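Local structure of ecto-NAD+ glycohydrolase (CD38 molecule) (Bos taurus, 3GC6) at residues 180-183 with 184-188; 159-162 with 163-167; 109-112 with 113-116. The protein belongs to the ADP-ribosyl cyclase family and is a disulfide-bonded glycoprotein built from packed helices and a parallel beta sheet. The protein carries 1 engineered substitution. One frame throughout, in Å; residues are numbered along the deposited sequence. Where two conformers were deposited one is given.

Overall arrangement
Contact 3 comes first along the chain. It is the short helix 110-115, packed against helices 20-35, 44-55 and 145-159. Helix 145-159 then leads into contact 2, where the loop after it turns into strand 164-170 of the parallel sheet. Contact 1 follows as helix 182-187, which crosses over from strand 164-170 to strand 196-203. The three contacts lie in series, and none nests in or crosses another. Each closes only a local turn. Contacts 1 and 2 touch, with the Phe183 ring packed near Val167. Contact 3 stays apart, its nearest atoms about 8 Å from contact 2 and about 10 Å from contact 1.

Contact 1. Residues 180-183 with 184-188; sequences MSIF and GRVQA. Engineered in segment 184-188: Gln187 (natural residue Glu). With SO4 (sulfate ion), chain G.
Gln187 meets Phe183 at the rim of its ring. The amide oxygen OE1 lies in the ring plane, 3.4 Å from Phe183 CD1, and the amide and ring planes stand 77° apart. Ala188 comes from another direction, with CB over one face of the ring near its margin, 4.1 Å from Phe183 CZ. Gln187 is an engineered residue, Glu in the natural sequence. Its NE2 is hydrogen-bonded to Ser154 of helix 145-159. Ile182 and Val186 cross obliquely, CG1 to CB, against that same helix.

Most of this stretch belongs to helix 182-187, the crossover helix of a beta-alpha-beta unit between strands 164-170 and 196-203. Ser181 is its N-cap. With chi1 at 69°, OG is brought round to accept from Gly184 N at 3.0 Å, and OG also hydrogen-bonds to Asp178 O. A sulfate ion sits at this N-terminal end, where Ile182 N donates to its O1 at 2.7 Å.

The turn at 184-187 is a wider, pi-type one. Ile182 O accepts from both Val186 N and Gln187 N, and Ala188 N reaches back to Phe183 O at 2.8 Å in an almost straight bond. At the exposed side Arg185 bends at chi3 (59°). In this model its guanidinium has Ser181 O over one face, but the placement is doubtful because NH1 comes too close to Met180 O.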
ATOM      1  N   MET A 180      20.619  31.230  -2.565  0.50  6.26           N
ATOM      2  CA  MET A 180      20.425  30.657  -3.893  0.50  6.49           C
ATOM      3  C   MET A 180      20.366  29.127  -3.893  0.50  6.37           C
ATOM      4  O   MET A 180      20.281  28.494  -4.953  0.50  6.53           O
ATOM      5  CB  MET A 180      21.471  31.202  -4.867  0.50  6.84           C
ATOM      6  CG  MET A 180      21.294  32.686  -5.153  0.50  7.62           C
ATOM      7  SD  MET A 180      19.892  33.029  -6.243  0.50  9.68           S
ATOM      8  CE  MET A 180      18.491  32.989  -5.127  0.50  9.15           C
ATOM      9  N   SER A 181      20.393  28.538  -2.696  1.00  5.83           N
ATOM     10  CA  SER A 181      20.141  27.108  -2.530  1.00  5.59           C
ATOM     11  C   SER A 181      18.662  26.830  -2.696  1.00  4.88           C
ATOM     12  O   SER A 181      17.843  27.745  -2.661  1.00  4.91           O
ATOM     13  CB  SER A 181      20.572  26.639  -1.130  1.00  5.25           C
ATOM     14  OG  SER A 181      19.728  27.181  -0.122  1.00  5.25           O
ATOM     15  N   ILE A 182      18.319  25.563  -2.895  1.00  5.10           N
ATOM     16  CA  ILE A 182      16.903  25.241  -3.023  1.00  5.06           C
ATOM     17  C   ILE A 182      16.156  25.601  -1.724  1.00  4.79           C
ATOM     18  O   ILE A 182      15.012  26.039  -1.749  1.00  5.09           O
ATOM     19  CB  ILE A 182      16.644  23.772  -3.472  1.00  5.53           C
ATOM     20  CG1 ILE A 182      15.180  23.576  -3.857  1.00  6.45           C
ATOM     21  CG2 ILE A 182      17.161  22.742  -2.437  1.00  6.21           C
ATOM     22  CD1 ILE A 182      14.982  22.367  -4.749  1.00  6.64           C
ATOM     23  N   PHE A 183      16.821  25.407  -0.589  1.00  4.60           N
ATOM     24  CA  PHE A 183      16.190  25.762   0.678  1.00  4.47           C
ATOM     25  C   PHE A 183      15.935  27.277   0.743  1.00  4.42           C
ATOM     26  O   PHE A 183      14.857  27.751   1.135  1.00  4.37           O
ATOM     27  CB  PHE A 183      17.044  25.331   1.886  1.00  4.57           C
ATOM     28  CG  PHE A 183      16.516  25.880   3.187  1.00  4.48           C
ATOM     29  CD1 PHE A 183      15.318  25.429   3.703  1.00  3.94           C
ATOM     30  CD2 PHE A 183      17.212  26.868   3.866  1.00  4.03           C
ATOM     31  CE1 PHE A 183      14.790  25.954   4.887  1.00  3.90           C
ATOM     32  CE2 PHE A 183      16.738  27.394   5.066  1.00  4.24           C
ATOM     33  CZ  PHE A 183      15.510  26.939   5.585  1.00  4.07           C
ATOM     34  N   GLY A 184      16.925  28.049   0.319  1.00  4.37           N
ATOM     35  CA  GLY A 184      16.826  29.503   0.462  1.00  4.31           C
ATOM     36  C   GLY A 184      15.953  30.153  -0.604  1.00  4.88           C
ATOM     37  O   GLY A 184      15.336  31.175  -0.364  1.00  5.19           O
ATOM     38  N   ARG A 185      15.936  29.561  -1.790  1.00  4.92           N
ATOM     39  CA  ARG A 185      15.249  30.177  -2.928  1.00  5.53           C
ATOM     40  C   ARG A 185      13.788  29.718  -3.030  1.00  5.20           C
ATOM     41  O   ARG A 185      12.903  30.515  -3.397  1.00  5.53           O
ATOM     42  CB  ARG A 185      15.998  29.819  -4.221  1.00  6.06           C
ATOM     43  CG  ARG A 185      15.329  30.317  -5.505  1.00  7.93           C
ATOM     44  CD  ARG A 185      16.062  29.830  -6.778  1.00 10.32           C
ATOM     45  NE  ARG A 185      16.148  28.366  -6.897  1.00 11.31           N
ATOM     46  CZ  ARG A 185      17.256  27.687  -6.606  1.00 12.29           C
ATOM     47  NH1 ARG A 185      18.326  28.356  -6.201  1.00 12.87           N
ATOM     48  NH2 ARG A 185      17.317  26.365  -6.707  1.00 12.00           N
ATOM     49  N   VAL A 186      13.542  28.445  -2.685  1.00  4.49           N
ATOM     50  CA  VAL A 186      12.243  27.827  -2.916  1.00  4.86           C
ATOM     51  C   VAL A 186      11.515  27.433  -1.628  1.00  4.70           C
ATOM     52  O   VAL A 186      10.298  27.610  -1.511  1.00  5.18           O
ATOM     53  CB  VAL A 186      12.367  26.565  -3.832  1.00  5.00           C
ATOM     54  CG1 VAL A 186      10.997  25.994  -4.094  1.00  5.53           C
ATOM     55  CG2 VAL A 186      13.048  26.918  -5.144  1.00  5.46           C
ATOM     56  N   GLN A 187      12.247  26.869  -0.663  1.00  4.44           N
ATOM     57  CA  GLN A 187      11.535  26.327   0.512  1.00  4.27           C
ATOM     58  C   GLN A 187      11.207  27.402   1.532  1.00  4.18           C
ATOM     59  O   GLN A 187      10.037  27.627   1.838  1.00  4.47           O
ATOM     60  CB  GLN A 187      12.316  25.186   1.123  1.00  4.24           C
ATOM     61  CG  GLN A 187      12.452  23.993   0.154  1.00  4.52           C
ATOM     62  CD  GLN A 187      13.467  22.955   0.598  1.00  4.57           C
ATOM     63  OE1 GLN A 187      14.029  23.021   1.677  1.00  5.09           O
ATOM     64  NE2 GLN A 187      13.667  21.931  -0.250  1.00  4.86           N
ATOM     65  N   ALA A 188      12.218  28.110   2.026  1.00  4.23           N
ATOM     66  CA  ALA A 188      11.952  29.110   3.071  1.00  4.30           C
ATOM     67  C   ALA A 188      10.934  30.178   2.627  1.00  4.52           C
ATOM     68  O   ALA A 188      10.041  30.518   3.367  1.00  4.65           O
ATOM     69  CB  ALA A 188      13.277  29.746   3.605  1.00  4.15           C
TER
HETATM   70  S   SO4 G 281      21.406  23.121  -3.060  1.00 30.23           S
HETATM   71  O1  SO4 G 281      20.234  23.817  -3.589  1.00 32.90           O
HETATM   72  O2  SO4 G 281      21.358  21.740  -3.509  1.00 35.05           O
HETATM   73  O3  SO4 G 281      22.572  23.804  -3.630  1.00 35.66           O
HETATM   74  O4  SO4 G 281      21.478  23.202  -1.602  1.00 33.40           O

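Contact 2. Residues 159-162 with 163-167; sequences ESAC and NTVRV
Ala161 and Val165 make the apolar contact of this turn. The methyl CB of Ala161 meets one branch of the valine, CG1, at 3.7 Å. CG1 is the branch turned to Ala161, and CG2 takes no part.

Cys162 and Asn163 are neighbours in sequence, yet their side chains fold against each other. The sulfur of Cys162 sits over the flat of the Asn163 amide, with SG 3.4 Å from Asn163 CG. Two torsions bring this about. In Cys162 the sulfur is swung to the far side from its own N (chi1 156°), so it lies near the next residue. In Asn163 the chi1 of -63° keeps the amide beside its backbone N and thus close to the sulfur. The sulfur is also fixed from outside, by the disulfide to Cys81.

The backbone turns sharply at Asn163, which has a positive phi of 57°. No direct hydrogen bond joins the two segments. A water in the bend links Thr164 O, at 2.8 Å, and more loosely Cys162 O, at 3.3 Å. Other acceptors compete for its hydrogens, so both bonds need not be made at once.

The turn joins helix 145-159 to strand 164-170, an inner strand of the parallel sheet. Arg192 hydrogen-bonds to the carbonyls of Ser160 and Ala161. Strand 196-203 runs along one edge of strand 164-170, where Val165 pairs with Glu198 through the backbone, and strand 85-88 lies along the other, with Phe86 packed on Val165.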
ATOM      1  N   GLU A 159       4.771  24.724   1.598  1.00  3.77           N
ATOM      2  CA  GLU A 159       3.439  25.305   1.749  1.00  4.14           C
ATOM      3  C   GLU A 159       2.544  24.531   2.708  1.00  4.27           C
ATOM      4  O   GLU A 159       1.626  25.116   3.313  1.00  4.41           O
ATOM      5  CB  GLU A 159       2.741  25.424   0.408  1.00  4.61           C
ATOM      6  CG  GLU A 159       3.339  26.461  -0.478  1.00  5.78           C
ATOM      7  CD  GLU A 159       2.860  26.338  -1.948  1.00  7.73           C
ATOM      8  OE1 GLU A 159       2.075  25.421  -2.267  1.00  8.24           O
ATOM      9  OE2 GLU A 159       3.309  27.165  -2.767  1.00  9.26           O
ATOM     10  N   SER A 160       2.768  23.233   2.828  1.00  4.17           N
ATOM     11  CA  SER A 160       1.882  22.412   3.655  1.00  4.53           C
ATOM     12  C   SER A 160       2.402  22.213   5.085  1.00  4.46           C
ATOM     13  O   SER A 160       1.719  21.587   5.896  1.00  4.63           O
ATOM     14  CB  SER A 160       1.679  21.040   2.982  1.00  5.06           C
ATOM     15  OG  SER A 160       2.905  20.381   2.868  1.00  5.82           O
ATOM     16  N   ALA A 161       3.576  22.750   5.400  1.00  4.40           N
ATOM     17  CA  ALA A 161       4.166  22.597   6.742  1.00  4.44           C
ATOM     18  C   ALA A 161       3.233  23.099   7.828  1.00  4.75           C
ATOM     19  O   ALA A 161       2.482  24.072   7.626  1.00  5.14           O
ATOM     20  CB  ALA A 161       5.471  23.370   6.843  1.00  4.54           C
ATOM     21  N   CYS A 162       3.283  22.441   8.986  1.00  5.02           N
ATOM     22  CA  CYS A 162       2.378  22.808  10.059  1.00  5.51           C
ATOM     23  C   CYS A 162       3.073  22.743  11.404  1.00  5.20           C
ATOM     24  O   CYS A 162       3.932  21.863  11.636  1.00  5.03           O
ATOM     25  CB  CYS A 162       1.176  21.871  10.040  1.00  6.04           C
ATOM     26  SG  CYS A 162       0.266  21.675  11.594  1.00  8.88           S
ATOM     27  N   ASN A 163       2.703  23.671  12.283  1.00  4.90           N
ATOM     28  CA  ASN A 163       3.274  23.772  13.623  1.00  4.99           C
ATOM     29  C   ASN A 163       4.798  23.924  13.627  1.00  4.87           C
ATOM     30  O   ASN A 163       5.311  24.788  12.902  1.00  5.32           O
ATOM     31  CB  ASN A 163       2.771  22.622  14.496  1.00  5.17           C
ATOM     32  CG  ASN A 163       1.251  22.687  14.686  1.00  6.24           C
ATOM     33  OD1 ASN A 163       0.667  23.748  14.557  1.00  7.08           O
ATOM     34  ND2 ASN A 163       0.633  21.567  14.999  1.00  7.32           N
ATOM     35  N   THR A 164       5.528  23.151  14.422  1.00  4.70           N
ATOM     36  CA  THR A 164       6.974  23.391  14.497  1.00  4.84           C
ATOM     37  C   THR A 164       7.716  22.650  13.395  1.00  4.78           C
ATOM     38  O   THR A 164       7.521  21.442  13.238  1.00  4.44           O
ATOM     39  CB  THR A 164       7.557  22.997  15.869  1.00  5.46           C
ATOM     40  OG1 THR A 164       7.017  23.886  16.850  1.00  6.62           O
ATOM     41  CG2 THR A 164       9.085  23.117  15.870  1.00  5.92           C
ATOM     42  N   VAL A 165       8.546  23.373  12.640  1.00  4.30           N
ATOM     43  CA  VAL A 165       9.434  22.736  11.642  1.00  4.43           C
ATOM     44  C   VAL A 165      10.892  22.942  12.068  1.00  3.90           C
ATOM     45  O   VAL A 165      11.204  23.909  12.768  1.00  4.19           O
ATOM     46  CB  VAL A 165       9.236  23.239  10.189  1.00  4.44           C
ATOM     47  CG1 VAL A 165       7.762  23.060   9.773  1.00  4.86           C
ATOM     48  CG2 VAL A 165       9.652  24.682  10.050  1.00  5.39           C
ATOM     49  N   ARG A 166      11.771  22.039  11.625  1.00  4.31           N
ATOM     50  CA  ARG A 166      13.181  22.099  12.008  1.00  4.47           C
ATOM     51  C   ARG A 166      14.013  22.154  10.746  1.00  4.75           C
ATOM     52  O   ARG A 166      13.667  21.542   9.736  1.00  4.95           O
ATOM     53  CB  ARG A 166      13.543  20.873  12.873  1.00  5.37           C
ATOM     54  CG  ARG A 166      12.761  20.870  14.199  1.00  6.13           C
ATOM     55  CD  ARG A 166      12.555  19.503  14.830  1.00  8.19           C
ATOM     56  NE  ARG A 166      11.992  19.705  16.174  1.00  9.92           N
ATOM     57  CZ  ARG A 166      10.694  19.622  16.446  1.00 10.86           C
ATOM     58  NH1 ARG A 166       9.844  19.293  15.477  1.00 10.05           N
ATOM     59  NH2 ARG A 166      10.251  19.839  17.692  1.00 11.87           N
ATOM     60  N   VAL A 167      15.048  22.991  10.731  0.50  4.41           N
ATOM     61  CA  VAL A 167      16.028  22.930   9.635  0.50  4.22           C
ATOM     62  C   VAL A 167      17.422  22.637  10.166  0.50  4.35           C
ATOM     63  O   VAL A 167      17.827  23.165  11.207  0.50  4.31           O
ATOM     64  CB  VAL A 167      16.055  24.210   8.743  0.50  4.26           C
ATOM     65  CG1 VAL A 167      16.433  25.446   9.556  0.50  4.52           C
ATOM     66  CG2 VAL A 167      17.019  24.042   7.568  0.50  4.27           C
TER
HETATM   67  O   HOH W   1       6.500  19.930  11.095  1.00  4.56           O

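Contact 3. Residues 109-112 with 113-116; sequences TLLG and YLAD
Tyr113 meets residues 109-112 through CB, which lies 3.1 Å from Thr109 O, and not through its ring. The ring is carried away from that segment because its CG stands opposite the backbone N (chi1 -177°). There it meets the ring of Tyr31 with the two planes at about 50°, and Thr30 and Ile35 of the same helix 20-35 also touch the side chain. The other flat group, the carboxylate of Asp116, likewise leads away, while Asp116 CB rests 3.3 Å from Gly112 O.

Leu110 and Leu114 lie side by side and point the same way, one helical turn apart. Their branches meet CD2 to CD2 at 3.9 Å. Leu114 has a chi1 of -92°, some way from a fully staggered position, and its CD1 comes within 3.5 Å of Leu110 O. Leu111 reaches the same Leu114 CD2 with its own CD2, from farther off.

Residues 110-115 form a short, mostly buried helix in the helical part of an ADP-ribosyl cyclase family protein. Thr109 is the N-cap. Its OG1 accepts from Gly112 N at 3.0 Å and is also hydrogen-bonded to Leu106 O. The turns are held by backbone hydrogen bonds from Tyr113 N to Thr109 O, Leu114 N to Leu110 O and Ala115 N to Leu111 O. The bond from Asp116 N to Gly112 O is weak, and Asp116 is where the chain leaves helical geometry.

Ile47 of helix 44-55 touches all three leucines, and Ala115 faces Phe149 and Trp150 of helix 145-159.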
ATOM      1  N   THR A 109       9.198  11.818   1.918  1.00  3.82           N
ATOM      2  CA  THR A 109       7.846  11.780   1.368  1.00  3.90           C
ATOM      3  C   THR A 109       7.816  10.681   0.299  1.00  3.38           C
ATOM      4  O   THR A 109       8.872  10.234  -0.163  1.00  3.94           O
ATOM      5  CB  THR A 109       7.476  13.136   0.699  1.00  3.87           C
ATOM      6  OG1 THR A 109       8.347  13.423  -0.403  1.00  3.97           O
ATOM      7  CG2 THR A 109       7.558  14.272   1.743  1.00  4.02           C
ATOM      8  N   LEU A 110       6.621  10.265  -0.135  1.00  3.75           N
ATOM      9  CA  LEU A 110       6.556   9.203  -1.162  1.00  3.69           C
ATOM     10  C   LEU A 110       7.335   9.609  -2.418  1.00  3.64           C
ATOM     11  O   LEU A 110       8.244   8.899  -2.885  1.00  3.89           O
ATOM     12  CB  LEU A 110       5.108   8.894  -1.510  1.00  3.73           C
ATOM     13  CG  LEU A 110       4.843   7.656  -2.380  1.00  3.77           C
ATOM     14  CD1 LEU A 110       3.399   7.156  -2.176  1.00  4.58           C
ATOM     15  CD2 LEU A 110       5.082   7.993  -3.846  1.00  4.53           C
ATOM     16  N   LEU A 111       6.998  10.789  -2.944  1.00  3.52           N
ATOM     17  CA  LEU A 111       7.617  11.200  -4.203  1.00  3.42           C
ATOM     18  C   LEU A 111       9.123  11.473  -4.032  1.00  3.20           C
ATOM     19  O   LEU A 111       9.917  11.209  -4.951  1.00  3.46           O
ATOM     20  CB  LEU A 111       6.879  12.418  -4.814  1.00  3.57           C
ATOM     21  CG  LEU A 111       5.459  12.094  -5.294  1.00  3.86           C
ATOM     22  CD1 LEU A 111       4.795  13.361  -5.841  1.00  4.20           C
ATOM     23  CD2 LEU A 111       5.483  10.973  -6.401  1.00  4.11           C
ATOM     24  N   GLY A 112       9.493  12.099  -2.898  1.00  3.43           N
ATOM     25  CA  GLY A 112      10.908  12.361  -2.621  1.00  3.39           C
ATOM     26  C   GLY A 112      11.682  11.055  -2.518  1.00  3.62           C
ATOM     27  O   GLY A 112      12.833  10.960  -2.961  1.00  3.79           O
ATOM     28  N   TYR A 113      11.063  10.056  -1.909  1.00  3.66           N
ATOM     29  CA  TYR A 113      11.686   8.752  -1.789  1.00  3.85           C
ATOM     30  C   TYR A 113      11.866   8.082  -3.150  1.00  3.47           C
ATOM     31  O   TYR A 113      12.930   7.510  -3.440  1.00  4.15           O
ATOM     32  CB  TYR A 113      10.839   7.884  -0.838  1.00  3.74           C
ATOM     33  CG  TYR A 113      11.422   6.513  -0.561  1.00  4.44           C
ATOM     34  CD1 TYR A 113      12.336   6.342   0.460  1.00  5.23           C
ATOM     35  CD2 TYR A 113      11.037   5.394  -1.292  1.00  4.65           C
ATOM     36  CE1 TYR A 113      12.882   5.071   0.731  1.00  5.75           C
ATOM     37  CE2 TYR A 113      11.565   4.122  -1.021  1.00  4.75           C
ATOM     38  CZ  TYR A 113      12.493   3.980  -0.016  1.00  5.62           C
ATOM     39  OH  TYR A 113      13.030   2.720   0.271  1.00  6.74           O
ATOM     40  N   LEU A 114      10.843   8.149  -4.000  1.00  3.50           N
ATOM     41  CA  LEU A 114      10.996   7.559  -5.339  1.00  3.77           C
ATOM     42  C   LEU A 114      12.180   8.182  -6.093  1.00  3.66           C
ATOM     43  O   LEU A 114      12.933   7.474  -6.748  1.00  3.97           O
ATOM     44  CB  LEU A 114       9.743   7.781  -6.184  1.00  4.02           C
ATOM     45  CG  LEU A 114       8.664   6.721  -6.189  1.00  5.64           C
ATOM     46  CD1 LEU A 114       8.452   6.053  -4.851  1.00  6.00           C
ATOM     47  CD2 LEU A 114       7.342   7.216  -6.901  1.00  5.23           C
ATOM     48  N   ALA A 115      12.301   9.517  -6.029  1.00  3.41           N
ATOM     49  CA  ALA A 115      13.199  10.251  -6.926  1.00  3.22           C
ATOM     50  C   ALA A 115      14.608  10.447  -6.383  1.00  3.62           C
ATOM     51  O   ALA A 115      15.514  10.743  -7.125  1.00  3.60           O
ATOM     52  CB  ALA A 115      12.559  11.614  -7.237  1.00  3.63           C
ATOM     53  N   ASP A 116      14.809  10.242  -5.077  1.00  3.70           N
ATOM     54  CA  ASP A 116      16.081  10.592  -4.450  1.00  4.17           C
ATOM     55  C   ASP A 116      17.237   9.887  -5.149  1.00  3.77           C
ATOM     56  O   ASP A 116      17.210   8.652  -5.299  1.00  3.94           O
ATOM     57  CB  ASP A 116      16.048  10.141  -2.983  1.00  4.20           C
ATOM     58  CG  ASP A 116      17.174  10.757  -2.143  1.00  5.97           C
ATOM     59  OD1 ASP A 116      17.827  11.711  -2.575  1.00  6.22           O
ATOM     60  OD2 ASP A 116      17.364  10.261  -1.017  1.00  8.30           O
TER